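Local coordinates for protein 1-pyrroline-5-carboxylate dehydrogenase (Thermus thermophilus, PDB 1UZB) that probably catalyses the NAD+-dependent oxidation of glutamate semialdehyde, the open form of 1-pyrroline-5-carboxylate, to glutamate in proline breakdown, at residues 204-210 with 234-240; 252-258 with 281-287. One frame throughout, in Å; residues are numbered along the deposited sequence.

Contact 1. Residues 204-210 with 234-240; sequences VIAKPAE and NFLPGVG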
loop_
_atom_site.group_PDB
_atom_site.type_symbol
_atom_site.label_atom_id
_atom_site.label_comp_id
_atom_site.label_asym_id
_atom_site.label_seq_id
_atom_site.Cartn_x
_atom_site.Cartn_y
_atom_site.Cartn_z
ATOM N N VAL A 204 -35.846 -0.612 2.593
ATOM C CA VAL A 204 -36.437 -1.874 2.181
ATOM C C VAL A 204 -37.801 -2.243 2.750
ATOM O O VAL A 204 -38.134 -1.912 3.891
ATOM C CB VAL A 204 -35.444 -3.024 2.539
ATOM C CG1 VAL A 204 -36.100 -4.389 2.391
ATOM C CG2 VAL A 204 -34.208 -2.927 1.665
ATOM N N ILE A 205 -38.585 -2.923 1.919
ATOM C CA ILE A 205 -39.878 -3.465 2.317
ATOM C C ILE A 205 -39.600 -4.965 2.195
ATOM O O ILE A 205 -39.304 -5.460 1.109
ATOM C CB ILE A 205 -41.012 -3.076 1.351
ATOM C CG1 ILE A 205 -41.185 -1.556 1.337
ATOM C CG2 ILE A 205 -42.309 -3.742 1.790
ATOM C CD1 ILE A 205 -42.250 -1.074 0.370
ATOM N N ALA A 206 -39.669 -5.681 3.312
ATOM C CA ALA A 206 -39.375 -7.108 3.305
ATOM C C ALA A 206 -40.586 -8.006 3.460
ATOM O O ALA A 206 -41.407 -7.813 4.362
ATOM C CB ALA A 206 -38.359 -7.429 4.399
ATOM N N LYS A 207 -40.697 -8.983 2.565
ATOM C CA LYS A 207 -41.782 -9.947 2.619
ATOM C C LYS A 207 -41.189 -11.286 3.023
ATOM O O LYS A 207 -40.461 -11.912 2.251
ATOM C CB LYS A 207 -42.473 -10.109 1.262
ATOM C CG LYS A 207 -43.689 -11.031 1.356
ATOM C CD LYS A 207 -43.938 -11.829 0.091
ATOM C CE LYS A 207 -45.023 -12.873 0.333
ATOM N NZ LYS A 207 -45.277 -13.728 -0.859
ATOM N N PRO A 208 -41.470 -11.735 4.250
ATOM C CA PRO A 208 -40.939 -13.020 4.706
ATOM C C PRO A 208 -41.692 -14.143 4.007
ATOM O O PRO A 208 -42.784 -13.923 3.478
ATOM C CB PRO A 208 -41.229 -12.995 6.199
ATOM C CG PRO A 208 -42.540 -12.242 6.255
ATOM C CD PRO A 208 -42.298 -11.101 5.293
ATOM N N ALA A 209 -41.108 -15.335 3.985
ATOM C CA ALA A 209 -41.777 -16.479 3.383
ATOM C C ALA A 209 -42.902 -16.850 4.352
ATOM O O ALA A 209 -42.742 -16.726 5.567
ATOM C CB ALA A 209 -40.801 -17.635 3.225
ATOM N N GLU A 210 -44.034 -17.293 3.816
ATOM C CA GLU A 210 -45.190 -17.651 4.642
ATOM C C GLU A 210 -44.912 -18.602 5.801
ATOM O O GLU A 210 -45.464 -18.434 6.887
ATOM C CB GLU A 210 -46.297 -18.268 3.781
ATOM C CG GLU A 210 -46.862 -17.367 2.706
ATOM C CD GLU A 210 -48.063 -17.990 2.015
ATOM O OE1 GLU A 210 -48.472 -17.476 0.957
ATOM O OE2 GLU A 210 -48.602 -18.989 2.539
ATOM N N ASN A 234 -39.093 -2.291 6.625
ATOM C CA ASN A 234 -40.510 -2.563 6.831
ATOM C C ASN A 234 -40.780 -4.054 6.655
ATOM O O ASN A 234 -40.209 -4.706 5.775
ATOM C CB ASN A 234 -41.323 -1.720 5.846
ATOM C CG ASN A 234 -40.969 -0.238 5.931
ATOM O OD1 ASN A 234 -41.494 0.499 6.769
ATOM N ND2 ASN A 234 -40.049 0.194 5.077
ATOM N N PHE A 235 -41.659 -4.575 7.505
ATOM C CA PHE A 235 -42.015 -5.992 7.562
ATOM C C PHE A 235 -43.445 -6.236 7.084
ATOM O O PHE A 235 -44.399 -5.800 7.734
ATOM C CB PHE A 235 -41.843 -6.438 9.019
ATOM C CG PHE A 235 -42.172 -7.879 9.281
ATOM C CD1 PHE A 235 -43.163 -8.209 10.201
ATOM C CD2 PHE A 235 -41.455 -8.903 8.675
ATOM C CE1 PHE A 235 -43.432 -9.532 10.518
ATOM C CE2 PHE A 235 -41.717 -10.235 8.987
ATOM C CZ PHE A 235 -42.708 -10.548 9.912
ATOM N N LEU A 236 -43.587 -6.944 5.964
ATOM C CA LEU A 236 -44.897 -7.219 5.384
ATOM C C LEU A 236 -45.247 -8.677 5.110
ATOM O O LEU A 236 -45.264 -9.117 3.956
ATOM C CB LEU A 236 -45.077 -6.433 4.081
ATOM C CG LEU A 236 -45.105 -4.903 4.133
ATOM C CD1 LEU A 236 -45.467 -4.358 2.756
ATOM C CD2 LEU A 236 -46.125 -4.435 5.161
ATOM N N PRO A 237 -45.518 -9.454 6.166
ATOM C CA PRO A 237 -45.879 -10.858 5.946
ATOM C C PRO A 237 -47.195 -10.888 5.165
ATOM O O PRO A 237 -48.059 -10.029 5.367
ATOM C CB PRO A 237 -46.022 -11.408 7.365
ATOM C CG PRO A 237 -46.381 -10.184 8.184
ATOM C CD PRO A 237 -45.471 -9.133 7.602
ATOM N N GLY A 238 -47.337 -11.858 4.267
ATOM C CA GLY A 238 -48.551 -11.960 3.476
ATOM C C GLY A 238 -48.791 -13.352 2.925
ATOM O O GLY A 238 -47.895 -14.194 2.920
ATOM N N VAL A 239 -50.012 -13.593 2.459
ATOM C CA VAL A 239 -50.382 -14.888 1.903
ATOM C C VAL A 239 -50.573 -14.780 0.396
ATOM O O VAL A 239 -51.237 -13.869 -0.090
ATOM C CB VAL A 239 -51.695 -15.408 2.528
ATOM C CG1 VAL A 239 -52.107 -16.719 1.869
ATOM C CG2 VAL A 239 -51.517 -15.597 4.023
ATOM N N GLY A 240 -49.985 -15.714 -0.342
ATOM C CA GLY A 240 -50.127 -15.694 -1.784
ATOM C C GLY A 240 -49.232 -14.685 -2.477
ATOM O O GLY A 240 -48.322 -14.123 -1.869
HETATM O O HOH W 1 -46.309 -12.259 -2.719
HETATM O O HOH W 2 -46.958 -15.225 0.554
HETATM O O HOH W 3 -45.398 -13.933 4.151
#
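Ile-205 and Ala-206 pair in parallel with Asn-234 and Phe-235, joining the two strands of a beta-alpha-beta unit in the Rossmann-like half of the aldehyde dehydrogenase fold. The ladder is short: Ala-206 N donates to Asn-234 O (2.7 Å), and Leu-236 N donates to Ala-206 O. Val-204 O is gripped twice, by Asn-234 N and, from above its carbonyl plane, by Asn-234 ND2 (3.1 Å), which also bonds Gly-231 O.

Apolar packing differs on the two faces. Ile-205 CG2, anti to the backbone N, presses tightly on Leu-236 CD1 (3.4 Å), under helix 73-90. On the side of Ala-206 and Phe-235, Pro-208 CG, from the loop that follows the strand, meets Phe-235 CE2 (3.5 Å), the two side chains crossing at about a right angle.

Beyond the strands the grip is polar. Lys-207, bent at chi2 (-148°), sends NZ to Gly-240 O (3.2 Å), a link doubled by water 1. Water 3 joins Pro-208 O to Gly-238 N. In related enzymes such a Lys-Pro-Ala/Ser-Glu run borders the adenosine ribose of NAD. Glu-210 OE1 takes the Gly-240 N-H nearly along its C-O axis, a straight bond of 2.7 Å.

Contact 2. Residues 252-258 with 281-287; sequences RIRFINF and WFKRAYV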
loop_
_atom_site.group_PDB
_atom_site.type_symbol
_atom_site.label_atom_id
_atom_site.label_comp_id
_atom_site.label_asym_id
_atom_site.label_seq_id
_atom_site.Cartn_x
_atom_site.Cartn_y
_atom_site.Cartn_z
ATOM N N ARG A 252 -42.988 2.484 -8.670
ATOM C CA ARG A 252 -42.135 3.151 -7.690
ATOM C C ARG A 252 -41.201 2.245 -6.884
ATOM O O ARG A 252 -40.617 2.678 -5.888
ATOM C CB ARG A 252 -42.992 3.992 -6.740
ATOM C CG ARG A 252 -43.753 5.112 -7.433
ATOM C CD ARG A 252 -42.806 6.093 -8.109
ATOM N NE ARG A 252 -41.915 6.741 -7.151
ATOM C CZ ARG A 252 -41.003 7.653 -7.475
ATOM N NH1 ARG A 252 -40.858 8.030 -8.737
ATOM N NH2 ARG A 252 -40.233 8.186 -6.534
ATOM N N ILE A 253 -41.075 0.990 -7.293
ATOM C CA ILE A 253 -40.148 0.077 -6.630
ATOM C C ILE A 253 -38.861 0.166 -7.452
ATOM O O ILE A 253 -38.870 -0.046 -8.668
ATOM C CB ILE A 253 -40.706 -1.368 -6.587
ATOM C CG1 ILE A 253 -41.548 -1.544 -5.322
ATOM C CG2 ILE A 253 -39.575 -2.390 -6.622
ATOM C CD1 ILE A 253 -40.738 -1.531 -4.024
ATOM N N ARG A 254 -37.758 0.502 -6.789
ATOM C CA ARG A 254 -36.477 0.681 -7.474
ATOM C C ARG A 254 -35.693 -0.592 -7.759
ATOM O O ARG A 254 -35.025 -0.701 -8.789
ATOM C CB ARG A 254 -35.596 1.649 -6.675
ATOM C CG ARG A 254 -34.307 2.055 -7.382
ATOM C CD ARG A 254 -34.608 2.904 -8.603
ATOM N NE ARG A 254 -33.449 3.190 -9.447
ATOM C CZ ARG A 254 -32.936 2.342 -10.331
ATOM N NH1 ARG A 254 -31.893 2.703 -11.065
ATOM N NH2 ARG A 254 -33.458 1.130 -10.485
ATOM N N PHE A 255 -35.752 -1.546 -6.840
ATOM C CA PHE A 255 -35.040 -2.800 -7.019
ATOM C C PHE A 255 -35.761 -3.928 -6.323
ATOM O O PHE A 255 -36.590 -3.701 -5.440
ATOM C CB PHE A 255 -33.602 -2.703 -6.481
ATOM C CG PHE A 255 -33.510 -2.400 -5.005
ATOM C CD1 PHE A 255 -33.424 -1.088 -4.557
ATOM C CD2 PHE A 255 -33.512 -3.429 -4.061
ATOM C CE1 PHE A 255 -33.339 -0.799 -3.195
ATOM C CE2 PHE A 255 -33.427 -3.149 -2.696
ATOM C CZ PHE A 255 -33.340 -1.831 -2.263
ATOM N N ILE A 256 -35.426 -5.147 -6.721
ATOM C CA ILE A 256 -36.027 -6.340 -6.151
ATOM C C ILE A 256 -34.906 -7.308 -5.812
ATOM O O ILE A 256 -34.062 -7.601 -6.656
ATOM C CB ILE A 256 -36.967 -7.021 -7.167
ATOM C CG1 ILE A 256 -38.059 -6.043 -7.602
ATOM C CG2 ILE A 256 -37.589 -8.268 -6.562
ATOM C CD1 ILE A 256 -38.593 -6.317 -8.996
ATOM N N ASN A 257 -34.883 -7.776 -4.569
ATOM C CA ASN A 257 -33.877 -8.733 -4.131
ATOM C C ASN A 257 -34.682 -9.986 -3.786
ATOM O O ASN A 257 -35.494 -9.977 -2.860
ATOM C CB ASN A 257 -33.128 -8.187 -2.911
ATOM C CG ASN A 257 -31.788 -8.868 -2.692
ATOM O OD1 ASN A 257 -31.320 -9.642 -3.529
ATOM N ND2 ASN A 257 -31.160 -8.573 -1.560
ATOM N N PHE A 258 -34.466 -11.051 -4.550
ATOM C CA PHE A 258 -35.213 -12.287 -4.371
ATOM C C PHE A 258 -34.372 -13.544 -4.260
ATOM O O PHE A 258 -33.365 -13.701 -4.949
ATOM C CB PHE A 258 -36.178 -12.460 -5.550
ATOM C CG PHE A 258 -36.812 -13.823 -5.630
ATOM C CD1 PHE A 258 -37.943 -14.123 -4.882
ATOM C CD2 PHE A 258 -36.280 -14.803 -6.466
ATOM C CE1 PHE A 258 -38.541 -15.379 -4.965
ATOM C CE2 PHE A 258 -36.869 -16.067 -6.558
ATOM C CZ PHE A 258 -38.000 -16.353 -5.807
ATOM N N TRP A 281 -37.348 4.643 -14.303
ATOM C CA TRP A 281 -36.036 4.015 -14.216
ATOM C C TRP A 281 -36.088 2.581 -14.693
ATOM O O TRP A 281 -37.169 2.021 -14.906
ATOM C CB TRP A 281 -35.507 4.037 -12.774
ATOM C CG TRP A 281 -36.448 3.455 -11.748
ATOM C CD1 TRP A 281 -36.914 2.168 -11.679
ATOM C CD2 TRP A 281 -37.028 4.150 -10.641
ATOM N NE1 TRP A 281 -37.749 2.024 -10.593
ATOM C CE2 TRP A 281 -37.835 3.226 -9.940
ATOM C CE3 TRP A 281 -36.943 5.466 -10.171
ATOM C CZ2 TRP A 281 -38.554 3.580 -8.791
ATOM C CZ3 TRP A 281 -37.659 5.816 -9.028
ATOM C CH2 TRP A 281 -38.453 4.875 -8.353
ATOM N N PHE A 282 -34.911 1.998 -14.881
ATOM C CA PHE A 282 -34.797 0.608 -15.277
ATOM C C PHE A 282 -34.576 -0.136 -13.962
ATOM O O PHE A 282 -33.569 0.064 -13.281
ATOM C CB PHE A 282 -33.600 0.398 -16.213
ATOM C CG PHE A 282 -33.798 0.966 -17.591
ATOM C CD1 PHE A 282 -33.556 2.312 -17.858
ATOM C CD2 PHE A 282 -34.249 0.151 -18.623
ATOM C CE1 PHE A 282 -33.763 2.833 -19.134
ATOM C CE2 PHE A 282 -34.459 0.659 -19.899
ATOM C CZ PHE A 282 -34.217 2.004 -20.159
ATOM N N LYS A 283 -35.534 -0.975 -13.590
ATOM C CA LYS A 283 -35.440 -1.730 -12.349
ATOM C C LYS A 283 -34.299 -2.730 -12.312
ATOM O O LYS A 283 -33.959 -3.348 -13.322
ATOM C CB LYS A 283 -36.732 -2.507 -12.101
ATOM C CG LYS A 283 -37.924 -1.663 -11.750
ATOM C CD LYS A 283 -39.168 -2.528 -11.670
ATOM C CE LYS A 283 -40.341 -1.731 -11.149
ATOM N NZ LYS A 283 -41.608 -2.501 -11.256
ATOM N N ARG A 284 -33.715 -2.888 -11.131
ATOM C CA ARG A 284 -32.669 -3.873 -10.942
ATOM C C ARG A 284 -33.330 -5.012 -10.186
ATOM O O ARG A 284 -34.073 -4.785 -9.232
ATOM C CB ARG A 284 -31.512 -3.310 -10.121
ATOM C CG ARG A 284 -30.718 -2.241 -10.836
ATOM C CD ARG A 284 -29.429 -1.949 -10.096
ATOM N NE ARG A 284 -28.713 -0.834 -10.705
ATOM C CZ ARG A 284 -27.556 -0.358 -10.261
ATOM N NH1 ARG A 284 -26.971 -0.900 -9.202
ATOM N NH2 ARG A 284 -26.989 0.673 -10.873
ATOM N N ALA A 285 -33.083 -6.235 -10.636
ATOM C CA ALA A 285 -33.642 -7.415 -9.994
ATOM C C ALA A 285 -32.529 -8.424 -9.795
ATOM O O ALA A 285 -31.871 -8.837 -10.758
ATOM C CB ALA A 285 -34.748 -8.015 -10.853
ATOM N N TYR A 286 -32.311 -8.805 -8.544
ATOM C CA TYR A 286 -31.285 -9.776 -8.203
ATOM C C TYR A 286 -32.019 -11.021 -7.746
ATOM O O TYR A 286 -32.882 -10.953 -6.875
ATOM C CB TYR A 286 -30.388 -9.214 -7.096
ATOM C CG TYR A 286 -30.320 -7.696 -7.044
ATOM C CD1 TYR A 286 -31.214 -6.966 -6.263
ATOM C CD2 TYR A 286 -29.365 -6.991 -7.777
ATOM C CE1 TYR A 286 -31.158 -5.573 -6.211
ATOM C CE2 TYR A 286 -29.300 -5.597 -7.730
ATOM C CZ TYR A 286 -30.200 -4.894 -6.943
ATOM O OH TYR A 286 -30.135 -3.518 -6.868
ATOM N N VAL A 287 -31.701 -12.156 -8.359
ATOM C CA VAL A 287 -32.373 -13.394 -8.008
ATOM C C VAL A 287 -31.430 -14.578 -7.799
ATOM O O VAL A 287 -30.468 -14.764 -8.545
ATOM C CB VAL A 287 -33.414 -13.775 -9.091
ATOM C CG1 VAL A 287 -34.397 -12.628 -9.302
ATOM C CG2 VAL A 287 -32.711 -14.114 -10.395
HETATM O O HOH W 4 -31.121 1.185 -13.447
#
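The indole of Trp-281 wedges into a hollow formed by Arg-252, Ile-253 and Arg-254, just before the parallel strands 255-258 and 284-287 join. These strands belong to a second beta-alpha-beta unit of the Rossmann-like domain. With chi1 at 53°, CG sits between the backbone N and the carbonyl carbon, and the ring reaches across to segment 252-258. Arg-254 fills one face: its CD lies over the five-membered ring, 3.4 Å from Trp-281 CD2, and the guanidinium continues as an offset cation-pi stack with planes 14° apart. The bend at chi2 of Arg-254 (67°) folds the chain over the indole. At the rim, Trp-281 NE1 gives its hydrogen to Ile-253 O (3.0 Å), approaching from above the carbonyl plane, and Trp-281 CZ2 abuts Arg-252 C. The far end of the indole, at CH2, sits over the centre of the Arg-252 guanidinium, whose plane is turned well away from the ring's.

Along the strands the fit is shallower. Ile-256 N bonds Arg-284 O, Tyr-286 N bonds Ile-256 O, and Phe-258 N bonds Tyr-286 O (2.8 Å). Phe-258 turns its edge to Val-287, Phe-258 CD2 lying 4.0 Å from Val-287 CB; helix 262-272 closes over this face. On the other, Tyr-286, modelled in two conformers, in one of them brings CE1 near Phe-255 CB and its hydroxyl to Leu-505 O, a placement less certain than the rest. Tyr-269 of the second subunit bonds Lys-283 O.

Besides the indole, Arg-254 has NH2 on Phe-282 O (3.0 Å), a bent bond tilted from the guanidinium plane, while water 4 connects NH1 to the same oxygen. This buried cation is thus held by a pi face, a carbonyl and a water, which probably offset the cost of burying its charge.

Overall arrangement
After helix 17-32 the chain lays down strand 36-42 and, later, helix 73-90, whose side chains meet contact 1; that helix also touches contact 2. Strand 165-180 then forms the middle of the sheet. Contact 1 closes the loop through helix 213-226 and places strand 233-235 outside strand 203-207. After helix 242-248, contact 2 closes a separate loop through helix 262-272, setting strand 284-288 outside strand 255-259. The loops follow in series, neither enclosing nor crossing the other. Because strands 203-207 and 255-259 flank strand 165-180, the contacts build opposite wings of one sheet, their centres about 16 Å apart. Val-204 CG2 and Phe-255 CZ still touch at 4.2 Å.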